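Local coordinates for protein thiosulfate sulfurtransferase TUM1 (Saccharomyces cerevisiae, PDB 3UTN) that accepts persulfide sulfur from NFS1 and passes it to UBA4 on the way to 2-thiolation of the wobble uridine of tRNAs, at residues P90-F95 with S309-V314; E190-V195 with P319-E324. All coordinates share one frame; numbering follows the deposited sequence.

Contact 1 of 2, residues P90-F95 with S309-V314; sequences PYPHMF and SWTEWV
The carboxylate of Glu312, whose stem lies on the ring of Tyr91, is gripped at both oxygens: OE1 by a hydrogen bond with Tyr306 OH, OE2 by a salt bridge to Lys316 one turn further along the same helix. These partners fix the carboxylate's rotation and probably favour its charged form. This is part of the interface between the two rhodanese domains: a loop of the first domain leans on helix 309-317 of the second, the catalytic one. The backbones come nearest at Tyr91 and Glu312, whose CA atoms are 5.6 Å apart, and 244 Å² is buried without any hydrogen bond between the two segments. Glu312 CG stands over the middle of the Tyr91 ring, 3.5 Å from its centroid and 7° off the normal, a CH-pi contact. With CG anti to the backbone N (chi1 -176°) and the chain extended beyond it, the glutamate runs across the ring, and its carboxylate plane is turned 66° from the ring plane. OE2 remains 3.9 Å from Tyr91 CE2. Pro90 CG sits 3.4 Å above the plane of the Tyr91 ring on its opposite face, so the ring is sandwiched. Towards its start the helix nears the active site: Ser309 OG is hydrogen-bonded with the backbone N of Cys282, the active-site cysteine that forms the persulfide intermediate, and the side chain of Thr311 is about 8 Å from that of Cys282. Thr311 splits its branches between two tasks. OG1, on the side of its own backbone N, is hydrogen-bonded with Gly283 O, while the methyl CG2, anti to that N, is turned to the proline ring of the loop. There the fit is tight, with Thr311 CG2 only 3.3 Å from Pro92 CD.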
ATOM      1  N   PRO A  90     -13.978   7.684 -10.238  1.00 35.17           N
ATOM      2  CA  PRO A  90     -14.060   8.998  -9.596  1.00 34.39           C
ATOM      3  C   PRO A  90     -13.339   8.989  -8.254  1.00 33.06           C
ATOM      4  O   PRO A  90     -13.136  10.039  -7.647  1.00 33.17           O
ATOM      5  CB  PRO A  90     -15.564   9.200  -9.387  1.00 34.89           C
ATOM      6  CG  PRO A  90     -16.138   7.832  -9.374  1.00 34.87           C
ATOM      7  CD  PRO A  90     -15.292   7.014 -10.299  1.00 35.09           C
ATOM      8  N   TYR A  91     -12.946   7.798  -7.816  1.00 31.67           N
ATOM      9  CA  TYR A  91     -12.304   7.616  -6.527  1.00 30.30           C
ATOM     10  C   TYR A  91     -10.805   7.522  -6.724  1.00 29.59           C
ATOM     11  O   TYR A  91     -10.342   6.949  -7.706  1.00 30.26           O
ATOM     12  CB  TYR A  91     -12.878   6.379  -5.825  1.00 30.27           C
ATOM     13  CG  TYR A  91     -14.369   6.302  -6.030  1.00 30.63           C
ATOM     14  CD1 TYR A  91     -15.205   7.287  -5.510  1.00 30.55           C
ATOM     15  CD2 TYR A  91     -14.938   5.288  -6.795  1.00 30.38           C
ATOM     16  CE1 TYR A  91     -16.571   7.248  -5.713  1.00 30.79           C
ATOM     17  CE2 TYR A  91     -16.307   5.242  -7.008  1.00 31.37           C
ATOM     18  CZ  TYR A  91     -17.114   6.225  -6.459  1.00 31.21           C
ATOM     19  OH  TYR A  91     -18.469   6.203  -6.661  1.00 32.28           O
ATOM     20  N   PRO A  92     -10.043   8.119  -5.802  1.00 28.83           N
ATOM     21  CA  PRO A  92      -8.595   8.159  -5.897  1.00 28.93           C
ATOM     22  C   PRO A  92      -7.970   6.782  -5.728  1.00 28.04           C
ATOM     23  O   PRO A  92      -8.530   5.922  -5.040  1.00 27.06           O
ATOM     24  CB  PRO A  92      -8.184   9.073  -4.736  1.00 29.12           C
ATOM     25  CG  PRO A  92      -9.336   9.056  -3.796  1.00 29.19           C
ATOM     26  CD  PRO A  92     -10.550   8.865  -4.640  1.00 28.93           C
ATOM     27  N   HIS A  93      -6.828   6.589  -6.381  1.00 28.18           N
ATOM     28  CA  HIS A  93      -5.962   5.433  -6.171  1.00 28.28           C
ATOM     29  C   HIS A  93      -6.683   4.136  -6.221  1.00 28.14           C
ATOM     30  O   HIS A  93      -6.425   3.240  -5.419  1.00 28.35           O
ATOM     31  CB  HIS A  93      -5.234   5.566  -4.847  1.00 30.17           C
ATOM     32  CG  HIS A  93      -4.444   6.832  -4.736  1.00 32.03           C
ATOM     33  ND1 HIS A  93      -3.489   7.161  -5.622  1.00 33.76           N
ATOM     34  CD2 HIS A  93      -4.499   7.865  -3.813  1.00 33.30           C
ATOM     35  CE1 HIS A  93      -2.960   8.343  -5.286  1.00 33.92           C
ATOM     36  NE2 HIS A  93      -3.578   8.775  -4.176  1.00 34.46           N
ATOM     37  N   MET A  94      -7.606   4.029  -7.166  1.00 26.72           N
ATOM     38  CA  MET A  94      -8.341   2.806  -7.340  1.00 26.99           C
ATOM     39  C   MET A  94      -7.468   1.840  -8.083  1.00 26.00           C
ATOM     40  O   MET A  94      -6.741   2.218  -8.999  1.00 26.18           O
ATOM     41  CB  MET A  94      -9.654   3.045  -8.072  1.00 27.14           C
ATOM     42  CG  MET A  94     -10.654   3.803  -7.219  1.00 28.13           C
ATOM     43  SD  MET A  94     -10.789   3.109  -5.564  1.00 28.60           S
ATOM     44  CE  MET A  94     -11.616   1.560  -5.933  1.00 27.46           C
ATOM     45  N   PHE A  95      -7.539   0.591  -7.662  1.00 25.93           N
ATOM     46  CA  PHE A  95      -6.706  -0.441  -8.213  1.00 25.47           C
ATOM     47  C   PHE A  95      -6.765  -0.413  -9.727  1.00 25.99           C
ATOM     48  O   PHE A  95      -7.847  -0.268 -10.299  1.00 26.29           O
ATOM     49  CB  PHE A  95      -7.158  -1.795  -7.710  1.00 25.61           C
ATOM     50  CG  PHE A  95      -6.098  -2.826  -7.804  1.00 25.65           C
ATOM     51  CD1 PHE A  95      -5.091  -2.873  -6.854  1.00 25.02           C
ATOM     52  CD2 PHE A  95      -6.076  -3.717  -8.860  1.00 25.58           C
ATOM     53  CE1 PHE A  95      -4.091  -3.814  -6.942  1.00 25.51           C
ATOM     54  CE2 PHE A  95      -5.074  -4.658  -8.956  1.00 25.78           C
ATOM     55  CZ  PHE A  95      -4.079  -4.703  -8.003  1.00 25.81           C
ATOM     56  N   SER A 309     -12.110   2.708  -0.247  1.00 23.22           N
ATOM     57  CA  SER A 309     -11.766   3.367   0.996  1.00 23.18           C
ATOM     58  C   SER A 309     -12.748   4.478   1.327  1.00 23.57           C
ATOM     59  O   SER A 309     -13.851   4.548   0.766  1.00 22.76           O
ATOM     60  CB  SER A 309     -10.321   3.869   0.961  1.00 23.60           C
ATOM     61  OG  SER A 309      -9.436   2.804   1.245  1.00 24.22           O
ATOM     62  N   TRP A 310     -12.330   5.350   2.229  1.00 23.72           N
ATOM     63  CA  TRP A 310     -13.207   6.346   2.787  1.00 24.43           C
ATOM     64  C   TRP A 310     -13.822   7.220   1.741  1.00 24.70           C
ATOM     65  O   TRP A 310     -15.013   7.513   1.792  1.00 24.76           O
ATOM     66  CB  TRP A 310     -12.460   7.189   3.797  1.00 25.26           C
ATOM     67  CG  TRP A 310     -13.367   8.183   4.437  1.00 25.91           C
ATOM     68  CD1 TRP A 310     -13.265   9.562   4.415  1.00 26.51           C
ATOM     69  CD2 TRP A 310     -14.585   7.900   5.187  1.00 26.09           C
ATOM     70  NE1 TRP A 310     -14.294  10.136   5.106  1.00 26.35           N
ATOM     71  CE2 TRP A 310     -15.122   9.194   5.595  1.00 26.17           C
ATOM     72  CE3 TRP A 310     -15.252   6.743   5.561  1.00 25.66           C
ATOM     73  CZ2 TRP A 310     -16.285   9.304   6.337  1.00 26.63           C
ATOM     74  CZ3 TRP A 310     -16.423   6.867   6.300  1.00 25.43           C
ATOM     75  CH2 TRP A 310     -16.924   8.116   6.682  1.00 26.54           C
ATOM     76  N   THR A 311     -13.010   7.625   0.773  1.00 24.99           N
ATOM     77  CA  THR A 311     -13.469   8.504  -0.290  1.00 26.22           C
ATOM     78  C   THR A 311     -14.642   7.901  -1.036  1.00 25.87           C
ATOM     79  O   THR A 311     -15.707   8.511  -1.133  1.00 25.76           O
ATOM     80  CB  THR A 311     -12.342   8.820  -1.274  1.00 26.16           C
ATOM     81  OG1 THR A 311     -11.286   9.469  -0.560  1.00 26.93           O
ATOM     82  CG2 THR A 311     -12.853   9.727  -2.377  1.00 26.95           C
ATOM     83  N   GLU A 312     -14.445   6.698  -1.557  1.00 25.71           N
ATOM     84  CA  GLU A 312     -15.516   6.027  -2.248  1.00 26.21           C
ATOM     85  C   GLU A 312     -16.657   5.783  -1.289  1.00 26.50           C
ATOM     86  O   GLU A 312     -17.818   5.953  -1.648  1.00 26.10           O
ATOM     87  CB  GLU A 312     -15.052   4.709  -2.827  1.00 26.71           C
ATOM     88  CG  GLU A 312     -16.133   4.026  -3.629  1.00 27.25           C
ATOM     89  CD  GLU A 312     -15.913   2.546  -3.755  1.00 27.73           C
ATOM     90  OE1 GLU A 312     -15.551   1.900  -2.746  1.00 28.03           O
ATOM     91  OE2 GLU A 312     -16.118   2.029  -4.865  1.00 28.58           O
ATOM     92  N   TRP A 313     -16.319   5.385  -0.067  1.00 25.91           N
ATOM     93  CA  TRP A 313     -17.325   5.121   0.935  1.00 26.40           C
ATOM     94  C   TRP A 313     -18.269   6.275   1.067  1.00 26.92           C
ATOM     95  O   TRP A 313     -19.477   6.110   0.942  1.00 26.68           O
ATOM     96  CB  TRP A 313     -16.707   4.844   2.290  1.00 25.82           C
ATOM     97  CG  TRP A 313     -17.800   4.569   3.265  1.00 25.83           C
ATOM     98  CD1 TRP A 313     -18.333   5.427   4.210  1.00 25.88           C
ATOM     99  CD2 TRP A 313     -18.588   3.346   3.364  1.00 25.70           C
ATOM    100  NE1 TRP A 313     -19.348   4.819   4.895  1.00 26.04           N
ATOM    101  CE2 TRP A 313     -19.553   3.569   4.433  1.00 26.05           C
ATOM    102  CE3 TRP A 313     -18.571   2.119   2.710  1.00 25.87           C
ATOM    103  CZ2 TRP A 313     -20.457   2.597   4.815  1.00 25.52           C
ATOM    104  CZ3 TRP A 313     -19.491   1.150   3.100  1.00 26.19           C
ATOM    105  CH2 TRP A 313     -20.413   1.390   4.124  1.00 25.55           C
ATOM    106  N   VAL A 314     -17.712   7.449   1.334  1.00 27.60           N
ATOM    107  CA  VAL A 314     -18.494   8.663   1.505  1.00 29.43           C
ATOM    108  C   VAL A 314     -19.277   8.987   0.248  1.00 30.43           C
ATOM    109  O   VAL A 314     -20.492   9.195   0.304  1.00 31.65           O
ATOM    110  CB  VAL A 314     -17.599   9.850   1.872  1.00 29.32           C
ATOM    111  CG1 VAL A 314     -18.347  11.166   1.709  1.00 30.08           C
ATOM    112  CG2 VAL A 314     -17.131   9.684   3.296  1.00 30.12           C
TER

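Contact 2 of 2, residues E190-V195 with P319-E324; sequences EMFQLV and PEWIAE
Phe192 and Val195, about one turn apart on helix 188-196, meet Trp321 in the loop that follows helix 309-317; the backbones stay well separated, Val195 CA and Trp321 CA being 8.2 Å apart at the nearest. Side chains therefore carry the contact, which buries 179 Å² and contains no hydrogen bond between the segments. Phe192 and Trp321 form a T-shaped pair. The phenyl edge points at the face of the indole, with the planes at 81° and the centroid of the Phe192 ring 4.6 Å from that of the five-membered ring of Trp321. The leading atom is Phe192 CE1, which hangs over the Trp321 face displaced toward its rim, 3.2 Å from NE1 and 3.3 Å from CE2, with CZ following behind. Phe192 CG, anti to the backbone N (chi1 -173°), carries the phenyl ring out to the indole, and Tyr188, a turn earlier, meets the phenyl group with planes about 20° apart. Both segments belong to the C-terminal rhodanese domain, where helix 188-196 follows edge strand 185-186 and helix 309-317 follows the adjacent parallel strand 303-306. Met191 and Leu194 turn instead to Ile279 of the sheet. Val195 meets the six-membered part of the indole obliquely: its CG1 methyl lies 3.5 Å from Trp321 CE3. An alanine in place of Trp321 would remove the indole, and the edge of Phe192 and the CG1 methyl of Val195 would probably lose their shared packing surface, leaving a gap between helix and loop. On the indole face away from Phe192 lies Glu320 CD, 4.2 Å above the ring plane of Trp321. Within the loop, the backbone N of Ile322 makes a rather long hydrogen bond to Pro319 O, 3.3 Å.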
ATOM      1  N   GLU A 190     -19.567  -5.002  -1.097  1.00 27.37           N
ATOM      2  CA  GLU A 190     -19.359  -5.810   0.085  1.00 27.04           C
ATOM      3  C   GLU A 190     -19.206  -4.948   1.323  1.00 26.01           C
ATOM      4  O   GLU A 190     -19.815  -5.227   2.346  1.00 26.22           O
ATOM      5  CB  GLU A 190     -18.140  -6.700  -0.074  1.00 26.96           C
ATOM      6  CG  GLU A 190     -18.003  -7.705   1.050  1.00 28.00           C
ATOM      7  CD  GLU A 190     -16.711  -8.472   0.978  1.00 28.13           C
ATOM      8  OE1 GLU A 190     -16.022  -8.376  -0.054  1.00 29.11           O
ATOM      9  OE2 GLU A 190     -16.379  -9.164   1.959  1.00 29.30           O
ATOM     10  N   MET A 191     -18.389  -3.903   1.223  1.00 25.20           N
ATOM     11  CA  MET A 191     -18.198  -2.982   2.333  1.00 25.61           C
ATOM     12  C   MET A 191     -19.530  -2.444   2.803  1.00 24.95           C
ATOM     13  O   MET A 191     -19.850  -2.493   3.985  1.00 24.69           O
ATOM     14  CB  MET A 191     -17.307  -1.816   1.923  1.00 25.48           C
ATOM     15  CG  MET A 191     -15.841  -2.142   2.025  1.00 25.55           C
ATOM     16  SD  MET A 191     -15.413  -2.787   3.646  1.00 26.19           S
ATOM     17  CE  MET A 191     -15.502  -1.331   4.679  1.00 25.90           C
ATOM     18  N   PHE A 192     -20.305  -1.938   1.857  1.00 25.71           N
ATOM     19  CA  PHE A 192     -21.584  -1.370   2.184  1.00 26.51           C
ATOM     20  C   PHE A 192     -22.516  -2.405   2.781  1.00 26.04           C
ATOM     21  O   PHE A 192     -23.121  -2.148   3.803  1.00 26.27           O
ATOM     22  CB  PHE A 192     -22.238  -0.698   0.987  1.00 27.10           C
ATOM     23  CG  PHE A 192     -23.482   0.029   1.348  1.00 28.17           C
ATOM     24  CD1 PHE A 192     -23.419   1.160   2.149  1.00 27.53           C
ATOM     25  CD2 PHE A 192     -24.724  -0.443   0.943  1.00 28.46           C
ATOM     26  CE1 PHE A 192     -24.570   1.831   2.507  1.00 28.62           C
ATOM     27  CE2 PHE A 192     -25.880   0.224   1.302  1.00 28.74           C
ATOM     28  CZ  PHE A 192     -25.802   1.362   2.087  1.00 28.97           C
ATOM     29  N   GLN A 193     -22.610  -3.573   2.151  1.00 27.73           N
ATOM     30  CA  GLN A 193     -23.453  -4.645   2.679  1.00 28.32           C
ATOM     31  C   GLN A 193     -23.029  -5.002   4.093  1.00 27.79           C
ATOM     32  O   GLN A 193     -23.864  -5.118   4.979  1.00 27.26           O
ATOM     33  CB  GLN A 193     -23.438  -5.885   1.780  1.00 30.61           C
ATOM     34  CG  GLN A 193     -24.293  -7.047   2.288  1.00 32.55           C
ATOM     35  CD  GLN A 193     -25.708  -6.646   2.713  1.00 34.83           C
ATOM     36  OE1 GLN A 193     -26.255  -5.634   2.265  1.00 35.75           O
ATOM     37  NE2 GLN A 193     -26.307  -7.453   3.582  1.00 35.30           N
ATOM     38  N   LEU A 194     -21.724  -5.152   4.297  1.00 26.94           N
ATOM     39  CA  LEU A 194     -21.194  -5.458   5.615  1.00 26.82           C
ATOM     40  C   LEU A 194     -21.607  -4.412   6.625  1.00 26.11           C
ATOM     41  O   LEU A 194     -21.989  -4.735   7.745  1.00 26.72           O
ATOM     42  CB  LEU A 194     -19.671  -5.573   5.567  1.00 26.73           C
ATOM     43  CG  LEU A 194     -19.192  -6.852   4.889  1.00 27.00           C
ATOM     44  CD1 LEU A 194     -17.718  -6.728   4.559  1.00 26.34           C
ATOM     45  CD2 LEU A 194     -19.494  -8.068   5.758  1.00 27.47           C
ATOM     46  N   VAL A 195     -21.542  -3.155   6.213  1.00 25.66           N
ATOM     47  CA  VAL A 195     -21.890  -2.063   7.092  1.00 25.82           C
ATOM     48  C   VAL A 195     -23.398  -1.941   7.209  1.00 25.30           C
ATOM     49  O   VAL A 195     -23.921  -1.787   8.306  1.00 24.38           O
ATOM     50  CB  VAL A 195     -21.280  -0.741   6.608  1.00 25.60           C
ATOM     51  CG1 VAL A 195     -21.772   0.417   7.457  1.00 25.67           C
ATOM     52  CG2 VAL A 195     -19.768  -0.836   6.668  1.00 25.75           C
ATOM     53  N   PRO A 319     -23.611  10.849   3.824  1.00 37.81           N
ATOM     54  CA  PRO A 319     -23.344  11.223   5.215  1.00 37.81           C
ATOM     55  C   PRO A 319     -23.982  10.299   6.247  1.00 37.31           C
ATOM     56  O   PRO A 319     -23.554  10.285   7.404  1.00 36.86           O
ATOM     57  CB  PRO A 319     -23.959  12.622   5.320  1.00 38.65           C
ATOM     58  CG  PRO A 319     -25.035  12.632   4.290  1.00 39.08           C
ATOM     59  CD  PRO A 319     -24.462  11.845   3.148  1.00 38.57           C
ATOM     60  N   GLU A 320     -25.002   9.551   5.837  1.00 36.78           N
ATOM     61  CA  GLU A 320     -25.704   8.645   6.735  1.00 37.81           C
ATOM     62  C   GLU A 320     -24.765   7.538   7.194  1.00 36.85           C
ATOM     63  O   GLU A 320     -24.861   7.044   8.317  1.00 37.69           O
ATOM     64  CB  GLU A 320     -26.907   8.019   6.029  1.00 40.14           C
ATOM     65  CG  GLU A 320     -28.060   7.706   6.968  1.00 43.73           C
ATOM     66  CD  GLU A 320     -28.592   6.290   6.818  1.00 45.30           C
ATOM     67  OE1 GLU A 320     -28.994   5.905   5.698  1.00 45.93           O
ATOM     68  OE2 GLU A 320     -28.617   5.565   7.840  1.00 45.29           O
ATOM     69  N   TRP A 321     -23.847   7.166   6.311  1.00 34.41           N
ATOM     70  CA  TRP A 321     -22.955   6.051   6.554  1.00 32.29           C
ATOM     71  C   TRP A 321     -21.610   6.499   7.006  1.00 31.29           C
ATOM     72  O   TRP A 321     -20.613   5.804   6.836  1.00 29.71           O
ATOM     73  CB  TRP A 321     -22.857   5.221   5.304  1.00 32.20           C
ATOM     74  CG  TRP A 321     -24.164   4.555   5.022  1.00 32.76           C
ATOM     75  CD1 TRP A 321     -25.078   4.858   4.022  1.00 32.90           C
ATOM     76  CD2 TRP A 321     -24.769   3.466   5.784  1.00 32.85           C
ATOM     77  NE1 TRP A 321     -26.168   4.033   4.097  1.00 33.12           N
ATOM     78  CE2 TRP A 321     -26.047   3.175   5.132  1.00 32.86           C
ATOM     79  CE3 TRP A 321     -24.387   2.719   6.889  1.00 32.31           C
ATOM     80  CZ2 TRP A 321     -26.884   2.172   5.582  1.00 33.08           C
ATOM     81  CZ3 TRP A 321     -25.244   1.714   7.339  1.00 32.77           C
ATOM     82  CH2 TRP A 321     -26.463   1.449   6.701  1.00 32.60           C
ATOM     83  N   ILE A 322     -21.591   7.681   7.602  1.00 30.54           N
ATOM     84  CA  ILE A 322     -20.389   8.238   8.157  1.00 30.64           C
ATOM     85  C   ILE A 322     -20.536   8.199   9.659  1.00 31.19           C
ATOM     86  O   ILE A 322     -21.391   8.877  10.230  1.00 31.32           O
ATOM     87  CB  ILE A 322     -20.171   9.681   7.672  1.00 30.17           C
ATOM     88  CG1 ILE A 322     -19.952   9.690   6.158  1.00 29.93           C
ATOM     89  CG2 ILE A 322     -19.020  10.331   8.429  1.00 29.74           C
ATOM     90  CD1 ILE A 322     -19.801  11.068   5.564  1.00 30.46           C
ATOM     91  N   ALA A 323     -19.720   7.370  10.290  1.00 30.81           N
ATOM     92  CA  ALA A 323     -19.667   7.330  11.732  1.00 31.62           C
ATOM     93  C   ALA A 323     -18.603   8.308  12.198  1.00 32.50           C
ATOM     94  O   ALA A 323     -17.572   8.477  11.548  1.00 32.16           O
ATOM     95  CB  ALA A 323     -19.374   5.924  12.218  1.00 30.22           C
ATOM     96  N   GLU A 324     -18.877   8.975  13.310  1.00 33.67           N
ATOM     97  CA  GLU A 324     -17.925   9.888  13.909  1.00 35.35           C
ATOM     98  C   GLU A 324     -17.333   9.252  15.147  1.00 35.10           C
ATOM     99  O   GLU A 324     -17.797   8.203  15.601  1.00 34.37           O
ATOM    100  CB  GLU A 324     -18.612  11.188  14.307  1.00 37.40           C
ATOM    101  CG  GLU A 324     -18.853  12.153  13.167  1.00 40.20           C
ATOM    102  CD  GLU A 324     -19.825  13.255  13.546  1.00 42.75           C
ATOM    103  OE1 GLU A 324     -20.595  13.070  14.514  1.00 45.16           O
ATOM    104  OE2 GLU A 324     -19.825  14.305  12.871  1.00 45.35           O
TER

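In the fold
From the N terminus the chain builds the first rhodanese domain, leaving the loop 90-95 after strand 77-78, then crosses to the second domain and soon forms helix 188-196. Some 213 residues after the loop, helix 309-317 comes back against it and closes contact 1, joining the two domains. A few residues later the chain reaches 319-324 and closes contact 2 on helix 188-196, within the second domain. The segments alternate, so the two closures cross. Their centres lie about 14 Å apart, bridged by Trp313, which is probably hydrogen-bonded to the backbone of Trp321 and packs on Phe192 and Val195, while Trp310 touches Ile322.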